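Local coordinates for protein putative modification methylase (Thermus thermophilus, PDB 2ZIG) that probably transfers a methyl group from S-adenosyl-L-methionine to the N4 atom of cytosine in DNA, as a putative modification methylase of the N(4)/N(6)-methyltransferase family, at residues L224-V229 / A254-R259; P133-K138 / R202-D207; D28-L33 / W80-R85. All blocks are in the same frame, centred on the assembly; numbering follows the deposited sequence.

Contact 1 of 3, residues L224-V229 / A254-R259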
loop_
_atom_site.group_PDB
_atom_site.type_symbol
_atom_site.label_atom_id
_atom_site.label_comp_id
_atom_site.label_asym_id
_atom_site.label_seq_id
_atom_site.Cartn_x
_atom_site.Cartn_y
_atom_site.Cartn_z
ATOM N N LEU B 224 -17.266 -0.142 9.154
ATOM C CA LEU B 224 -15.958 -0.653 8.763
ATOM C C LEU B 224 -15.336 -1.391 9.955
ATOM O O LEU B 224 -14.702 -2.433 9.795
ATOM C CB LEU B 224 -15.069 0.506 8.313
ATOM C CG LEU B 224 -13.694 0.209 7.697
ATOM C CD1 LEU B 224 -13.201 1.432 6.961
ATOM C CD2 LEU B 224 -12.703 -0.181 8.773
ATOM N N ALA B 225 -15.521 -0.854 11.155
ATOM C CA ALA B 225 -14.970 -1.510 12.339
ATOM C C ALA B 225 -15.725 -2.806 12.637
ATOM O O ALA B 225 -15.121 -3.827 12.979
ATOM C CB ALA B 225 -15.034 -0.571 13.545
ATOM N N GLU B 226 -17.049 -2.776 12.507
ATOM C CA GLU B 226 -17.834 -3.975 12.790
ATOM C C GLU B 226 -17.452 -5.113 11.860
ATOM O O GLU B 226 -17.400 -6.262 12.266
ATOM C CB GLU B 226 -19.329 -3.686 12.674
ATOM C CG GLU B 226 -19.829 -2.721 13.719
ATOM C CD GLU B 226 -21.287 -2.379 13.535
ATOM O OE1 GLU B 226 -21.673 -2.054 12.392
ATOM O OE2 GLU B 226 -22.047 -2.424 14.524
ATOM N N ARG B 227 -17.188 -4.784 10.605
ATOM C CA ARG B 227 -16.806 -5.782 9.618
ATOM C C ARG B 227 -15.479 -6.440 10.031
ATOM O O ARG B 227 -15.336 -7.659 9.966
ATOM C CB ARG B 227 -16.692 -5.104 8.248
ATOM C CG ARG B 227 -16.596 -6.034 7.060
ATOM C CD ARG B 227 -16.717 -5.260 5.733
ATOM N NE ARG B 227 -18.084 -4.815 5.447
ATOM C CZ ARG B 227 -18.474 -4.277 4.292
ATOM N NH1 ARG B 227 -17.601 -4.101 3.298
ATOM N NH2 ARG B 227 -19.749 -3.949 4.109
ATOM N N LEU B 228 -14.520 -5.637 10.478
ATOM C CA LEU B 228 -13.221 -6.168 10.886
ATOM C C LEU B 228 -13.349 -7.062 12.122
ATOM O O LEU B 228 -12.775 -8.152 12.171
ATOM C CB LEU B 228 -12.241 -5.014 11.140
ATOM C CG LEU B 228 -11.889 -4.244 9.854
ATOM C CD1 LEU B 228 -11.134 -2.944 10.179
ATOM C CD2 LEU B 228 -11.048 -5.156 8.940
ATOM N N VAL B 229 -14.117 -6.610 13.110
ATOM C CA VAL B 229 -14.320 -7.400 14.315
ATOM C C VAL B 229 -14.897 -8.769 13.944
ATOM O O VAL B 229 -14.391 -9.802 14.382
ATOM C CB VAL B 229 -15.284 -6.697 15.301
ATOM C CG1 VAL B 229 -15.644 -7.643 16.450
ATOM C CG2 VAL B 229 -14.637 -5.442 15.862
ATOM N N ALA B 254 -18.328 -4.196 21.071
ATOM C CA ALA B 254 -19.425 -4.494 21.980
ATOM C C ALA B 254 -20.731 -4.857 21.273
ATOM O O ALA B 254 -21.474 -5.721 21.738
ATOM C CB ALA B 254 -19.650 -3.324 22.914
ATOM N N ARG B 255 -21.021 -4.204 20.154
ATOM C CA ARG B 255 -22.260 -4.502 19.434
ATOM C C ARG B 255 -22.254 -5.925 18.900
ATOM O O ARG B 255 -23.309 -6.488 18.633
ATOM C CB ARG B 255 -22.467 -3.526 18.277
ATOM C CG ARG B 255 -22.820 -2.112 18.700
ATOM C CD ARG B 255 -22.703 -1.171 17.514
ATOM N NE ARG B 255 -23.632 -1.505 16.442
ATOM C CZ ARG B 255 -24.917 -1.170 16.447
ATOM N NH1 ARG B 255 -25.709 -1.508 15.434
ATOM N NH2 ARG B 255 -25.410 -0.483 17.468
ATOM N N TRP B 256 -21.066 -6.507 18.760
ATOM C CA TRP B 256 -20.947 -7.872 18.250
ATOM C C TRP B 256 -20.491 -8.932 19.246
ATOM O O TRP B 256 -19.886 -9.929 18.872
ATOM C CB TRP B 256 -20.050 -7.884 17.008
ATOM C CG TRP B 256 -20.770 -7.292 15.865
ATOM C CD1 TRP B 256 -20.858 -5.965 15.550
ATOM C CD2 TRP B 256 -21.691 -7.969 15.006
ATOM N NE1 TRP B 256 -21.791 -5.776 14.558
ATOM C CE2 TRP B 256 -22.319 -6.988 14.209
ATOM C CE3 TRP B 256 -22.051 -9.310 14.836
ATOM C CZ2 TRP B 256 -23.290 -7.305 13.259
ATOM C CZ3 TRP B 256 -23.018 -9.627 13.888
ATOM C CH2 TRP B 256 -23.626 -8.627 13.114
ATOM N N GLY B 257 -20.787 -8.723 20.523
ATOM C CA GLY B 257 -20.413 -9.713 21.515
ATOM C C GLY B 257 -18.933 -9.923 21.790
ATOM O O GLY B 257 -18.544 -10.995 22.243
ATOM N N ARG B 258 -18.103 -8.923 21.504
ATOM C CA ARG B 258 -16.674 -9.013 21.804
ATOM C C ARG B 258 -16.421 -8.066 22.974
ATOM O O ARG B 258 -17.169 -7.108 23.162
ATOM C CB ARG B 258 -15.812 -8.569 20.616
ATOM C CG ARG B 258 -15.521 -9.655 19.602
ATOM C CD ARG B 258 -16.761 -10.045 18.829
ATOM N NE ARG B 258 -16.424 -10.885 17.688
ATOM C CZ ARG B 258 -17.322 -11.476 16.907
ATOM N NH1 ARG B 258 -18.618 -11.319 17.151
ATOM N NH2 ARG B 258 -16.923 -12.212 15.875
ATOM N N ARG B 259 -15.377 -8.331 23.754
ATOM C CA ARG B 259 -15.035 -7.474 24.892
ATOM C C ARG B 259 -14.187 -6.290 24.400
ATOM O O ARG B 259 -13.136 -6.476 23.780
ATOM C CB ARG B 259 -14.255 -8.285 25.932
ATOM C CG ARG B 259 -15.002 -9.525 26.422
ATOM C CD ARG B 259 -14.067 -10.533 27.081
ATOM N NE ARG B 259 -13.636 -10.116 28.410
ATOM C CZ ARG B 259 -12.640 -10.684 29.089
ATOM N NH1 ARG B 259 -11.959 -11.700 28.564
ATOM N NH2 ARG B 259 -12.330 -10.241 30.301
#
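A Schellman motif ends helix 248-255 of this Rossmann-like methyltransferase fold, and the residues around that turn, Arg-255, Trp-256 and Arg-258, meet Glu-226 and Val-229 on the neighbouring helix 222-232. Gly-257 is the C-prime residue: its positive phi (67°) is easily adopted by a residue without a side chain, and it turns the chain from the helix into strand 259-264. The polar half of the contact belongs to Glu-226, whose chain runs extended beyond CG, with CG opposite the carbonyl carbon (chi1 -66°), an extension that delivers the carboxylate to the helix end. There OE2 forms a salt bridge with Arg-255, at 2.7 Å from NE. The nitrogen approaches nearly in line with the C-O bond, and OE2 lies close to the guanidinium plane. A long aliphatic arm bent at chi3 suits Arg-255 to this exposed place, and its NH2 binds the carbonyl of Glu-280. Trp-256 presents its indole edge to the same oxygen, NE1 standing 3.4 Å from Glu-226 OE2 in a weak hydrogen bond, with the carboxylate almost perpendicular to the ring. The indole also forms a cation-pi pair with Arg-230. One turn further along helix 222-232, the branched Val-229 suits the buried side: its CG1 reaches the aliphatic part of Arg-258, 3.6 Å from CD, and the two side chains pass in opposite directions. Arg-258 is buried, yet its polar end has partners, for NH2 binds the carbonyl of Ser-233 at the end of helix 222-232. Its chain bends at chi2 to bring the guanidinium back to the turn, where NH1 donates to Trp-256 O at a short 2.5 Å, in both the carbonyl plane and the guanidinium plane.

Contact 2 of 3, residues P133-K138 / R202-D207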
loop_
_atom_site.group_PDB
_atom_site.type_symbol
_atom_site.label_atom_id
_atom_site.label_comp_id
_atom_site.label_asym_id
_atom_site.label_seq_id
_atom_site.Cartn_x
_atom_site.Cartn_y
_atom_site.Cartn_z
ATOM N N PRO B 133 -3.101 -6.207 2.636
ATOM C CA PRO B 133 -4.021 -5.235 3.221
ATOM C C PRO B 133 -5.301 -5.280 2.429
ATOM O O PRO B 133 -5.375 -5.944 1.394
ATOM C CB PRO B 133 -3.299 -3.916 3.004
ATOM C CG PRO B 133 -2.697 -4.138 1.652
ATOM C CD PRO B 133 -2.108 -5.539 1.780
ATOM N N ILE B 134 -6.306 -4.575 2.934
ATOM C CA ILE B 134 -7.576 -4.445 2.246
ATOM C C ILE B 134 -7.615 -2.959 1.862
ATOM O O ILE B 134 -7.229 -2.090 2.656
ATOM C CB ILE B 134 -8.771 -4.791 3.160
ATOM C CG1 ILE B 134 -8.870 -6.313 3.331
ATOM C CG2 ILE B 134 -10.066 -4.244 2.555
ATOM C CD1 ILE B 134 -9.934 -6.764 4.333
ATOM N N ILE B 135 -8.042 -2.683 0.633
ATOM C CA ILE B 135 -8.124 -1.323 0.142
ATOM C C ILE B 135 -9.499 -0.758 0.427
ATOM O O ILE B 135 -10.499 -1.270 -0.057
ATOM C CB ILE B 135 -7.890 -1.239 -1.385
ATOM C CG1 ILE B 135 -6.498 -1.767 -1.733
ATOM C CG2 ILE B 135 -8.046 0.224 -1.858
ATOM C CD1 ILE B 135 -5.394 -1.185 -0.865
ATOM N N TRP B 136 -9.551 0.298 1.221
ATOM C CA TRP B 136 -10.825 0.916 1.510
ATOM C C TRP B 136 -11.069 2.031 0.508
ATOM O O TRP B 136 -10.489 3.111 0.626
ATOM C CB TRP B 136 -10.834 1.487 2.925
ATOM C CG TRP B 136 -12.089 2.247 3.247
ATOM C CD1 TRP B 136 -13.343 2.042 2.723
ATOM C CD2 TRP B 136 -12.225 3.297 4.210
ATOM N NE1 TRP B 136 -14.244 2.900 3.309
ATOM C CE2 TRP B 136 -13.584 3.682 4.222
ATOM C CE3 TRP B 136 -11.326 3.948 5.068
ATOM C CZ2 TRP B 136 -14.065 4.692 5.058
ATOM C CZ3 TRP B 136 -11.807 4.954 5.900
ATOM C CH2 TRP B 136 -13.165 5.314 5.886
ATOM N N HIS B 137 -11.918 1.768 -0.485
ATOM C CA HIS B 137 -12.231 2.785 -1.477
ATOM C C HIS B 137 -13.235 3.697 -0.795
ATOM O O HIS B 137 -14.446 3.492 -0.852
ATOM C CB HIS B 137 -12.823 2.163 -2.742
ATOM C CG HIS B 137 -12.756 3.068 -3.931
ATOM N ND1 HIS B 137 -13.189 2.688 -5.183
ATOM C CD2 HIS B 137 -12.289 4.331 -4.062
ATOM C CE1 HIS B 137 -12.989 3.679 -6.034
ATOM N NE2 HIS B 137 -12.443 4.687 -5.378
ATOM N N LYS B 138 -12.673 4.685 -0.119
ATOM C CA LYS B 138 -13.386 5.676 0.667
ATOM C C LYS B 138 -14.256 6.579 -0.191
ATOM O O LYS B 138 -15.467 6.653 0.002
ATOM C CB LYS B 138 -12.347 6.516 1.418
ATOM C CG LYS B 138 -12.774 7.132 2.736
ATOM C CD LYS B 138 -11.588 7.889 3.347
ATOM C CE LYS B 138 -11.924 8.534 4.689
ATOM N NZ LYS B 138 -12.972 9.594 4.600
ATOM N N ARG B 202 -12.575 -9.841 0.696
ATOM C CA ARG B 202 -12.143 -9.468 -0.642
ATOM C C ARG B 202 -11.121 -8.370 -0.397
ATOM O O ARG B 202 -11.089 -7.797 0.691
ATOM C CB ARG B 202 -13.316 -8.962 -1.478
ATOM C CG ARG B 202 -14.071 -7.807 -0.869
ATOM C CD ARG B 202 -15.108 -7.309 -1.859
ATOM N NE ARG B 202 -16.124 -8.312 -2.142
ATOM C CZ ARG B 202 -16.582 -8.592 -3.360
ATOM N NH1 ARG B 202 -17.520 -9.522 -3.521
ATOM N NH2 ARG B 202 -16.088 -7.965 -4.418
ATOM N N GLN B 203 -10.285 -8.069 -1.381
ATOM C CA GLN B 203 -9.248 -7.080 -1.158
ATOM C C GLN B 203 -9.655 -5.616 -1.292
ATOM O O GLN B 203 -8.916 -4.733 -0.872
ATOM C CB GLN B 203 -8.026 -7.391 -2.041
ATOM C CG GLN B 203 -6.853 -6.453 -1.792
ATOM C CD GLN B 203 -5.497 -7.065 -2.111
ATOM O OE1 GLN B 203 -5.321 -7.736 -3.127
ATOM N NE2 GLN B 203 -4.529 -6.811 -1.252
ATOM N N ILE B 204 -10.824 -5.346 -1.860
ATOM C CA ILE B 204 -11.266 -3.960 -1.997
ATOM C C ILE B 204 -12.692 -3.773 -1.474
ATOM O O ILE B 204 -13.606 -4.515 -1.845
ATOM C CB ILE B 204 -11.190 -3.495 -3.478
ATOM C CG1 ILE B 204 -9.746 -3.599 -3.970
ATOM C CG2 ILE B 204 -11.668 -2.041 -3.617
ATOM C CD1 ILE B 204 -9.547 -3.161 -5.417
ATOM N N TRP B 205 -12.861 -2.805 -0.577
ATOM C CA TRP B 205 -14.172 -2.489 -0.018
ATOM C C TRP B 205 -14.604 -1.153 -0.614
ATOM O O TRP B 205 -14.004 -0.115 -0.323
ATOM C CB TRP B 205 -14.106 -2.367 1.512
ATOM C CG TRP B 205 -13.911 -3.679 2.230
ATOM C CD1 TRP B 205 -13.902 -4.927 1.671
ATOM C CD2 TRP B 205 -13.734 -3.872 3.640
ATOM N NE1 TRP B 205 -13.735 -5.879 2.640
ATOM C CE2 TRP B 205 -13.628 -5.262 3.859
ATOM C CE3 TRP B 205 -13.652 -3.005 4.741
ATOM C CZ2 TRP B 205 -13.445 -5.813 5.143
ATOM C CZ3 TRP B 205 -13.467 -3.547 6.011
ATOM C CH2 TRP B 205 -13.365 -4.941 6.201
ATOM N N ASP B 206 -15.640 -1.172 -1.447
ATOM C CA ASP B 206 -16.108 0.061 -2.075
ATOM C C ASP B 206 -17.541 0.395 -1.701
ATOM O O ASP B 206 -18.149 1.297 -2.286
ATOM C CB ASP B 206 -15.985 -0.048 -3.599
ATOM C CG ASP B 206 -16.915 -1.092 -4.191
ATOM O OD1 ASP B 206 -17.513 -1.876 -3.425
ATOM O OD2 ASP B 206 -17.040 -1.137 -5.433
ATOM N N ASP B 207 -18.072 -0.320 -0.715
ATOM C CA ASP B 207 -19.448 -0.110 -0.278
ATOM C C ASP B 207 -19.569 0.609 1.065
ATOM O O ASP B 207 -20.626 0.579 1.690
ATOM C CB ASP B 207 -20.173 -1.454 -0.204
ATOM C CG ASP B 207 -19.491 -2.438 0.739
ATOM O OD1 ASP B 207 -18.303 -2.230 1.079
ATOM O OD2 ASP B 207 -20.140 -3.433 1.132
HETATM O O HOH W 1 -17.477 4.016 -0.539
#
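A methyl group of Ile-134 sits almost squarely above the indole of Trp-205, although the two residues belong to different strands and are not a bridge pair. CG2 of Ile-134 lies 3.8 Å from the centroid of the five-membered ring and only 5° off its normal, a CH-pi contact. The other branch of the isoleucine adds to it, CD1 touching CZ2 of Trp-205 at 3.7 Å, so a beta-branched residue touches both rings of one indole. A chi2 near zero (-6°) accompanies an indole turned with its face to Ile-134; its NE1 donates to Phe-200 O, and Arg-227 makes a cation-pi pair with the ring. Beneath these side chains the backbones are zipped in parallel. Ile-135 N donates to Gln-203 O at 2.7 Å in a nearly straight bond, Trp-205 N returns to Ile-135 O at 2.9 Å, and His-137 N reaches Trp-205 O at 2.8 Å in a less straight bond. Gln-203 extends the ladder with its side chain: CG anti to the backbone N (chi1 -176°) carries NE2 to Pro-133 O, 2.9 Å away. A glutamine suits this place because the other end of its amide, OE1, accepts from Glu-166 N of the second subunit. Ile-135 and Ile-204 pack CB against CG1 at 4.0 Å, and Ile-204 also meets His-137 of the second subunit. Beyond the last bridge, His-137 centres an inverse gamma turn, its NE2 bonded to Glu-166 of its own chain, and a water lies within hydrogen-bonding distance of His-137 O and, more weakly, Asp-206 O. The arrangement is that of a short parallel strand, 204-205, added to strand 129-137 of the mixed methyltransferase sheet, outermost within this chain and at the subunit interface.

Contact 3 of 3, residues D28-L33 / W80-R85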
loop_
_atom_site.group_PDB
_atom_site.type_symbol
_atom_site.label_atom_id
_atom_site.label_comp_id
_atom_site.label_asym_id
_atom_site.label_seq_id
_atom_site.Cartn_x
_atom_site.Cartn_y
_atom_site.Cartn_z
ATOM N N ASP B 28 -1.481 7.454 28.268
ATOM C CA ASP B 28 -0.542 7.266 27.180
ATOM C C ASP B 28 -0.559 5.813 26.728
ATOM O O ASP B 28 -0.282 4.907 27.512
ATOM C CB ASP B 28 0.859 7.664 27.631
ATOM C CG ASP B 28 1.901 7.398 26.578
ATOM O OD1 ASP B 28 2.500 6.303 26.591
ATOM O OD2 ASP B 28 2.105 8.282 25.728
ATOM N N ALA B 29 -0.885 5.614 25.451
ATOM C CA ALA B 29 -0.983 4.290 24.839
ATOM C C ALA B 29 0.113 3.297 25.233
ATOM O O ALA B 29 -0.179 2.187 25.682
ATOM C CB ALA B 29 -1.028 4.436 23.324
ATOM N N ARG B 30 1.370 3.692 25.062
ATOM C CA ARG B 30 2.495 2.817 25.384
ATOM C C ARG B 30 2.503 2.425 26.857
ATOM O O ARG B 30 2.540 1.238 27.204
ATOM C CB ARG B 30 3.809 3.513 25.045
ATOM C CG ARG B 30 4.969 2.574 24.743
ATOM C CD ARG B 30 5.295 1.630 25.890
ATOM N NE ARG B 30 5.497 2.320 27.164
ATOM C CZ ARG B 30 6.271 3.388 27.327
ATOM N NH1 ARG B 30 6.923 3.906 26.293
ATOM N NH2 ARG B 30 6.394 3.937 28.529
ATOM N N GLU B 31 2.470 3.435 27.719
ATOM C CA GLU B 31 2.484 3.217 29.159
ATOM C C GLU B 31 1.350 2.314 29.638
ATOM O O GLU B 31 1.581 1.368 30.384
ATOM C CB GLU B 31 2.415 4.560 29.881
ATOM C CG GLU B 31 3.508 5.527 29.457
ATOM C CD GLU B 31 3.500 6.813 30.263
ATOM O OE1 GLU B 31 4.273 7.739 29.922
ATOM O OE2 GLU B 31 2.722 6.892 31.238
ATOM N N VAL B 32 0.127 2.609 29.208
ATOM C CA VAL B 32 -1.029 1.817 29.615
ATOM C C VAL B 32 -0.938 0.388 29.098
ATOM O O VAL B 32 -1.129 -0.565 29.851
ATOM C CB VAL B 32 -2.342 2.458 29.122
ATOM C CG1 VAL B 32 -3.530 1.578 29.486
ATOM C CG2 VAL B 32 -2.502 3.840 29.747
ATOM N N LEU B 33 -0.638 0.233 27.813
ATOM C CA LEU B 33 -0.532 -1.102 27.241
ATOM C C LEU B 33 0.531 -1.917 27.966
ATOM O O LEU B 33 0.333 -3.098 28.254
ATOM C CB LEU B 33 -0.190 -1.028 25.748
ATOM C CG LEU B 33 -1.211 -0.362 24.821
ATOM C CD1 LEU B 33 -0.742 -0.497 23.390
ATOM C CD2 LEU B 33 -2.575 -0.999 24.995
ATOM N N TRP B 80 3.163 -0.375 18.699
ATOM C CA TRP B 80 3.081 -1.645 17.977
ATOM C C TRP B 80 3.841 -2.728 18.760
ATOM O O TRP B 80 3.459 -3.905 18.741
ATOM C CB TRP B 80 3.676 -1.512 16.560
ATOM C CG TRP B 80 3.136 -0.375 15.704
ATOM C CD1 TRP B 80 3.842 0.349 14.784
ATOM C CD2 TRP B 80 1.794 0.149 15.676
ATOM N NE1 TRP B 80 3.032 1.289 14.194
ATOM C CE2 TRP B 80 1.772 1.188 14.720
ATOM C CE3 TRP B 80 0.612 -0.157 16.366
ATOM C CZ2 TRP B 80 0.611 1.927 14.436
ATOM C CZ3 TRP B 80 -0.540 0.574 16.086
ATOM C CH2 TRP B 80 -0.530 1.606 15.127
ATOM N N ARG B 81 4.915 -2.331 19.446
ATOM C CA ARG B 81 5.711 -3.279 20.243
ATOM C C ARG B 81 4.874 -3.892 21.351
ATOM O O ARG B 81 4.901 -5.099 21.555
ATOM C CB ARG B 81 6.927 -2.604 20.876
ATOM C CG ARG B 81 8.126 -2.482 19.966
ATOM C CD ARG B 81 9.412 -2.341 20.773
ATOM N NE ARG B 81 10.564 -2.122 19.901
ATOM C CZ ARG B 81 10.744 -1.031 19.164
ATOM N NH1 ARG B 81 9.848 -0.050 19.196
ATOM N NH2 ARG B 81 11.811 -0.928 18.380
ATOM N N GLU B 82 4.147 -3.054 22.080
ATOM C CA GLU B 82 3.290 -3.551 23.149
ATOM C C GLU B 82 2.165 -4.397 22.560
ATOM O O GLU B 82 1.807 -5.437 23.115
ATOM C CB GLU B 82 2.688 -2.392 23.955
ATOM C CG GLU B 82 3.666 -1.708 24.896
ATOM C CD GLU B 82 4.396 -2.699 25.784
ATOM O OE1 GLU B 82 3.731 -3.534 26.424
ATOM O OE2 GLU B 82 5.640 -2.642 25.839
ATOM N N VAL B 83 1.603 -3.945 21.440
ATOM C CA VAL B 83 0.530 -4.689 20.793
ATOM C C VAL B 83 1.019 -6.095 20.467
ATOM O O VAL B 83 0.316 -7.073 20.700
ATOM C CB VAL B 83 0.070 -4.013 19.473
ATOM C CG1 VAL B 83 -0.802 -4.991 18.655
ATOM C CG2 VAL B 83 -0.716 -2.743 19.791
ATOM N N PHE B 84 2.232 -6.195 19.940
ATOM C CA PHE B 84 2.775 -7.495 19.583
ATOM C C PHE B 84 2.872 -8.406 20.804
ATOM O O PHE B 84 2.691 -9.622 20.709
ATOM C CB PHE B 84 4.149 -7.329 18.938
ATOM C CG PHE B 84 4.774 -8.626 18.499
ATOM C CD1 PHE B 84 5.548 -9.380 19.376
ATOM C CD2 PHE B 84 4.574 -9.106 17.212
ATOM C CE1 PHE B 84 6.114 -10.595 18.974
ATOM C CE2 PHE B 84 5.135 -10.316 16.807
ATOM C CZ PHE B 84 5.906 -11.059 17.694
ATOM N N ARG B 85 3.145 -7.803 21.953
ATOM C CA ARG B 85 3.281 -8.549 23.190
ATOM C C ARG B 85 1.915 -8.926 23.764
ATOM O O ARG B 85 1.733 -10.022 24.296
ATOM C CB ARG B 85 4.072 -7.710 24.193
ATOM C CG ARG B 85 4.781 -8.509 25.254
ATOM C CD ARG B 85 4.111 -8.326 26.584
ATOM N NE ARG B 85 3.936 -6.916 26.905
ATOM C CZ ARG B 85 3.259 -6.482 27.962
ATOM N NH1 ARG B 85 2.706 -7.355 28.792
ATOM N NH2 ARG B 85 3.115 -5.181 28.176
#
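Helices 29-34 and 66-86 run side by side in nearly the same direction, their local axes 9.3 Å apart at an angle of 23°, and pack together on one side of the Rossmann-like sheet. The backbones come nearest at Leu-33 and Glu-82, whose CA atoms are 6.1 Å apart. Asp-28 is the N-cap of the first helix, its OD1 accepting from Glu-31 N at 3.1 Å; a short carboxylate suits that position. Asp-28 and Ala-29 bind S-adenosyl-L-methionine, so this helix start borders the cofactor site.

Leu-33 and Glu-82 slide past one another in opposite directions, CB against CB at 3.7 Å. The leucine, buried and apolar, also turns CD1 to Val-83 CG2, 4.2 Å away, and lies on Val-263 of the sheet. Glu-82 serves with its aliphatic part: Arg-30 CD rests 3.8 Å from its CG, while the charged ends of those two stay apart. Bent at chi2 (-51°), the glutamate instead turns along its own helix toward Arg-85, one turn on. That arginine gives NH1 to Phe-36 O, and its NH2 forms a salt bridge with Glu-82 OE1, modelled very short at 2.5 Å.

Along the chain the contacts open in the order 3, 2, 1, each closing before the next begins. Contacts 1 and 2 are neighbours, their centres about 18 Å apart: strand 204-205 leads on to helix 222-232, and the two meet directly where Arg-227 NH1 bridges to Asp-207 OD1 and where Leu-224 and Leu-228 pack on Trp-136 and Trp-205. Helix 222-232 thus ties the edge of the sheet to the end of helix 248-255. Contact 3 stands apart, its centre about 27 Å from that of contact 2, across the chain's centre, and about 21 Å from that of contact 1. Its cofactor-binding residues Asp-28 and Ala-29 and Thr-248, on the helix used by contact 1, contribute to one S-adenosyl-L-methionine site.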